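Local coordinates for beta subunit of photoactivated adenylyl cyclase (Beggiatoa sp. PS, PDB 5M2A), which probably makes cyclic AMP from ATP when blue light is absorbed by its flavin-binding BLUF domain, which is joined to an adenylyl cyclase catalytic domain, at residues A[247-259]-A[270-283]. Numbering follows the deposited sequence.
Sequences TGIGLSYGHVIEG and TLLGDAVNVAARLE
Ser252 reaches the first turn of helix 274-283 with its hydroxyl: OG donates a very short hydrogen bond to Ala275 O (2.5 Å), a carbonyl that also accepts the helical bond from Ala279 N. With chi1 at 67°, OG sits between the backbone N and the carbonyl carbon, among the methyls of Ala275 and Ala279, whose small size lets helix and strand come this near. Further along, Gly250, having no side chain, lays its CA directly against the helix backbone, 3.6 Å from Glu283 N and 3.7 Å from Ala279 O. In one of two modelled conformers, Glu283 OE2 is salt-bridged to Arg287 and lies near OD1 of Asp160, a ligand of the magnesium ion.

N-terminal to Gly273, strand 270-272 pairs antiparallel with strand 247-258. Gly273 turns into the helix at backbone angles that only glycine takes easily, its CA facing His255 O. Ile257 N donates to Leu272 O (2.8 Å) and Leu272 N returns a bond to Ile257 O, while Leu271 CD2 packs alongside the extended Glu258 chain, 3.6 Å from its CB. Water 1 bridges His255 O and Ala275 N where the strand leaves the helix. The aliphatic Ile257 and Leu272 share one sheet face, suiting them to pack on Val176 and Gly203, respectively, of the second subunit. Antiparallel strands 247-258 and 266-272, with the following helix folded back over strand 247-258, belong to the mixed sheet of the class III nucleotide cyclase catalytic domain, which works as a dimer.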
# COMPACT_ATOMS: atom_id res chain seq x y z
N THR A 247 1.00 -15.18 18.47
CA THR A 247 0.27 -15.01 17.23
C THR A 247 -0.68 -16.18 17.02
O THR A 247 -0.52 -17.25 17.61
CB THR A 247 1.24 -14.86 16.03
OG1 THR A 247 0.51 -14.43 14.87
CG2 THR A 247 1.94 -16.17 15.73
N GLY A 248 -1.71 -15.94 16.22
CA GLY A 248 -2.54 -17.00 15.67
C GLY A 248 -2.53 -16.84 14.18
O GLY A 248 -2.44 -15.71 13.66
N ILE A 249 -2.59 -17.95 13.45
CA ILE A 249 -2.44 -17.89 12.00
C ILE A 249 -3.52 -18.73 11.35
O ILE A 249 -3.80 -19.84 11.81
CB ILE A 249 -1.04 -18.37 11.55
CG1 ILE A 249 0.03 -17.50 12.24
CG2 ILE A 249 -0.90 -18.28 10.03
CD1 ILE A 249 1.47 -17.95 12.05
N GLY A 250 -4.13 -18.19 10.30
CA GLY A 250 -5.08 -18.94 9.49
C GLY A 250 -4.60 -19.00 8.05
O GLY A 250 -4.03 -18.03 7.53
N LEU A 251 -4.84 -20.14 7.40
CA LEU A 251 -4.51 -20.30 5.99
C LEU A 251 -5.71 -20.86 5.25
O LEU A 251 -6.40 -21.76 5.74
CB LEU A 251 -3.33 -21.24 5.79
CG LEU A 251 -2.05 -21.05 6.59
CD1 LEU A 251 -1.13 -22.22 6.32
CD2 LEU A 251 -1.38 -19.74 6.22
N SER A 252 -5.93 -20.36 4.03
CA SER A 252 -7.00 -20.90 3.20
C SER A 252 -6.45 -21.08 1.79
O SER A 252 -5.35 -20.63 1.48
CB SER A 252 -8.22 -19.98 3.17
OG SER A 252 -7.88 -18.78 2.51
N TYR A 253 -7.20 -21.80 0.97
CA TYR A 253 -6.81 -22.04 -0.41
C TYR A 253 -8.03 -21.89 -1.30
O TYR A 253 -9.10 -22.44 -0.99
CB TYR A 253 -6.22 -23.44 -0.58
CG TYR A 253 -5.90 -23.78 -2.01
CD1 TYR A 253 -4.90 -23.09 -2.69
CD2 TYR A 253 -6.58 -24.78 -2.68
CE1 TYR A 253 -4.59 -23.40 -4.00
CE2 TYR A 253 -6.27 -25.10 -4.00
CZ TYR A 253 -5.28 -24.40 -4.65
OH TYR A 253 -4.97 -24.71 -5.95
N GLY A 254 -7.88 -21.17 -2.40
CA GLY A 254 -9.02 -21.08 -3.30
C GLY A 254 -8.72 -20.15 -4.45
O GLY A 254 -7.61 -19.62 -4.58
N HIS A 255 -9.75 -19.97 -5.27
CA HIS A 255 -9.73 -19.04 -6.39
C HIS A 255 -9.87 -17.62 -5.88
O HIS A 255 -10.80 -17.31 -5.13
CB HIS A 255 -10.89 -19.34 -7.35
CG HIS A 255 -10.87 -20.73 -7.89
ND1 HIS A 255 -9.92 -21.66 -7.52
CD2 HIS A 255 -11.69 -21.36 -8.76
CE1 HIS A 255 -10.16 -22.79 -8.15
NE2 HIS A 255 -11.22 -22.64 -8.90
N VAL A 256 -8.93 -16.77 -6.26
CA VAL A 256 -9.01 -15.36 -5.91
C VAL A 256 -8.68 -14.55 -7.15
O VAL A 256 -7.86 -14.97 -7.97
CB VAL A 256 -8.07 -14.98 -4.75
CG1 VAL A 256 -8.47 -15.72 -3.46
CG2 VAL A 256 -6.63 -15.29 -5.10
N ILE A 257 -9.37 -13.44 -7.30
CA ILE A 257 -9.07 -12.50 -8.37
C ILE A 257 -7.97 -11.58 -7.85
O ILE A 257 -8.09 -11.02 -6.76
CB ILE A 257 -10.32 -11.71 -8.77
CG1 ILE A 257 -11.41 -12.67 -9.24
CG2 ILE A 257 -9.98 -10.69 -9.86
CD1 ILE A 257 -12.73 -11.99 -9.53
N GLU A 258 -6.90 -11.44 -8.62
CA GLU A 258 -5.77 -10.60 -8.25
C GLU A 258 -5.60 -9.52 -9.30
O GLU A 258 -5.60 -9.81 -10.50
CB GLU A 258 -4.47 -11.42 -8.12
CG GLU A 258 -3.24 -10.55 -7.87
CD GLU A 258 -2.06 -11.32 -7.29
OE1 GLU A 258 -1.60 -10.96 -6.18
OE2 GLU A 258 -1.60 -12.29 -7.93
N GLY A 259 -5.48 -8.28 -8.86
CA GLY A 259 -5.29 -7.19 -9.79
C GLY A 259 -5.66 -5.84 -9.20
O GLY A 259 -5.90 -5.70 -8.01
N THR A 270 -5.60 -5.70 -4.99
CA THR A 270 -6.48 -6.39 -4.07
C THR A 270 -6.59 -7.86 -4.46
O THR A 270 -6.20 -8.26 -5.54
CB THR A 270 -7.85 -5.68 -4.06
OG1 THR A 270 -7.67 -4.26 -4.15
CG2 THR A 270 -8.72 -5.98 -2.81
N LEU A 271 -7.10 -8.65 -3.54
CA LEU A 271 -7.35 -10.05 -3.74
C LEU A 271 -8.77 -10.22 -3.32
O LEU A 271 -9.14 -9.85 -2.26
CB LEU A 271 -6.43 -10.94 -2.91
CG LEU A 271 -4.94 -10.90 -3.20
CD1 LEU A 271 -4.21 -11.54 -2.05
CD2 LEU A 271 -4.59 -11.56 -4.50
N LEU A 272 -9.56 -10.77 -4.21
CA LEU A 272 -10.99 -10.95 -4.02
C LEU A 272 -11.30 -12.43 -4.07
O LEU A 272 -10.95 -13.10 -5.05
CB LEU A 272 -11.81 -10.27 -5.11
CG LEU A 272 -11.88 -8.78 -5.37
CD1 LEU A 272 -12.83 -8.54 -6.53
CD2 LEU A 272 -12.32 -8.01 -4.14
N GLY A 273 -12.01 -12.93 -3.06
CA GLY A 273 -12.51 -14.28 -3.12
C GLY A 273 -12.79 -14.81 -1.74
O GLY A 273 -12.32 -14.28 -0.74
N ASP A 274 -13.55 -15.91 -1.71
CA ASP A 274 -13.94 -16.54 -0.46
C ASP A 274 -12.74 -16.86 0.41
O ASP A 274 -12.81 -16.77 1.64
CB ASP A 274 -14.72 -17.82 -0.74
CG ASP A 274 -16.21 -17.63 -0.61
OD1 ASP A 274 -16.62 -16.81 0.23
OD2 ASP A 274 -16.96 -18.31 -1.34
N ALA A 275 -11.63 -17.25 -0.21
CA ALA A 275 -10.46 -17.67 0.56
C ALA A 275 -9.96 -16.57 1.48
O ALA A 275 -9.42 -16.87 2.55
CB ALA A 275 -9.36 -18.12 -0.39
N VAL A 276 -10.13 -15.30 1.10
CA VAL A 276 -9.67 -14.22 1.96
C VAL A 276 -10.44 -14.22 3.27
O VAL A 276 -9.86 -14.18 4.36
CB VAL A 276 -9.78 -12.86 1.24
CG1 VAL A 276 -9.41 -11.72 2.18
CG2 VAL A 276 -8.91 -12.85 -0.01
N ASN A 277 -11.78 -14.25 3.18
CA ASN A 277 -12.59 -14.28 4.39
C ASN A 277 -12.33 -15.54 5.21
O ASN A 277 -12.28 -15.48 6.45
CB ASN A 277 -14.07 -14.18 4.03
CG ASN A 277 -14.98 -14.29 5.24
OD1 ASN A 277 -14.69 -13.71 6.29
ND2 ASN A 277 -16.06 -15.05 5.11
N VAL A 278 -12.16 -16.68 4.55
CA VAL A 278 -11.97 -17.94 5.28
C VAL A 278 -10.67 -17.90 6.07
O VAL A 278 -10.63 -18.30 7.23
CB VAL A 278 -12.03 -19.15 4.34
CG1 VAL A 278 -11.66 -20.42 5.10
CG2 VAL A 278 -13.41 -19.28 3.75
N ALA A 279 -9.59 -17.40 5.45
CA ALA A 279 -8.31 -17.36 6.16
C ALA A 279 -8.41 -16.46 7.39
O ALA A 279 -7.88 -16.80 8.45
CB ALA A 279 -7.21 -16.89 5.21
N ALA A 280 -9.11 -15.33 7.27
CA ALA A 280 -9.26 -14.44 8.42
C ALA A 280 -10.10 -15.09 9.52
O ALA A 280 -9.83 -14.92 10.71
CB ALA A 280 -9.88 -13.12 7.98
N ARG A 281 -11.13 -15.83 9.13
CA ARG A 281 -11.97 -16.48 10.13
C ARG A 281 -11.23 -17.61 10.85
O ARG A 281 -11.45 -17.85 12.04
CB ARG A 281 -13.25 -16.99 9.48
CG ARG A 281 -14.22 -15.87 9.12
CD ARG A 281 -14.97 -15.41 10.36
NE ARG A 281 -16.27 -16.06 10.45
CZ ARG A 281 -16.83 -16.48 11.58
NH1 ARG A 281 -18.02 -17.05 11.56
NH2 ARG A 281 -16.18 -16.33 12.73
N LEU A 282 -10.38 -18.34 10.12
CA LEU A 282 -9.59 -19.39 10.77
C LEU A 282 -8.52 -18.79 11.66
O LEU A 282 -8.18 -19.36 12.70
CB LEU A 282 -8.97 -20.32 9.73
CG LEU A 282 -9.98 -21.22 9.02
CD1 LEU A 282 -9.27 -22.25 8.16
CD2 LEU A 282 -10.90 -21.91 10.01
N GLU A 283 -7.96 -17.66 11.25
CA GLU A 283 -7.05 -16.94 12.12
C GLU A 283 -7.72 -16.61 13.46
O GLU A 283 -7.13 -16.78 14.52
CB GLU A 283 -6.56 -15.68 11.41
CG GLU A 283 -5.33 -15.07 12.03
CD GLU A 283 -5.61 -14.55 13.40
OE1 GLU A 283 -6.58 -13.76 13.54
OE2 GLU A 283 -4.92 -14.97 14.34
O HOH W 1 -11.67 -18.15 -2.80
O HOH W 2 -12.91 -15.26 -6.76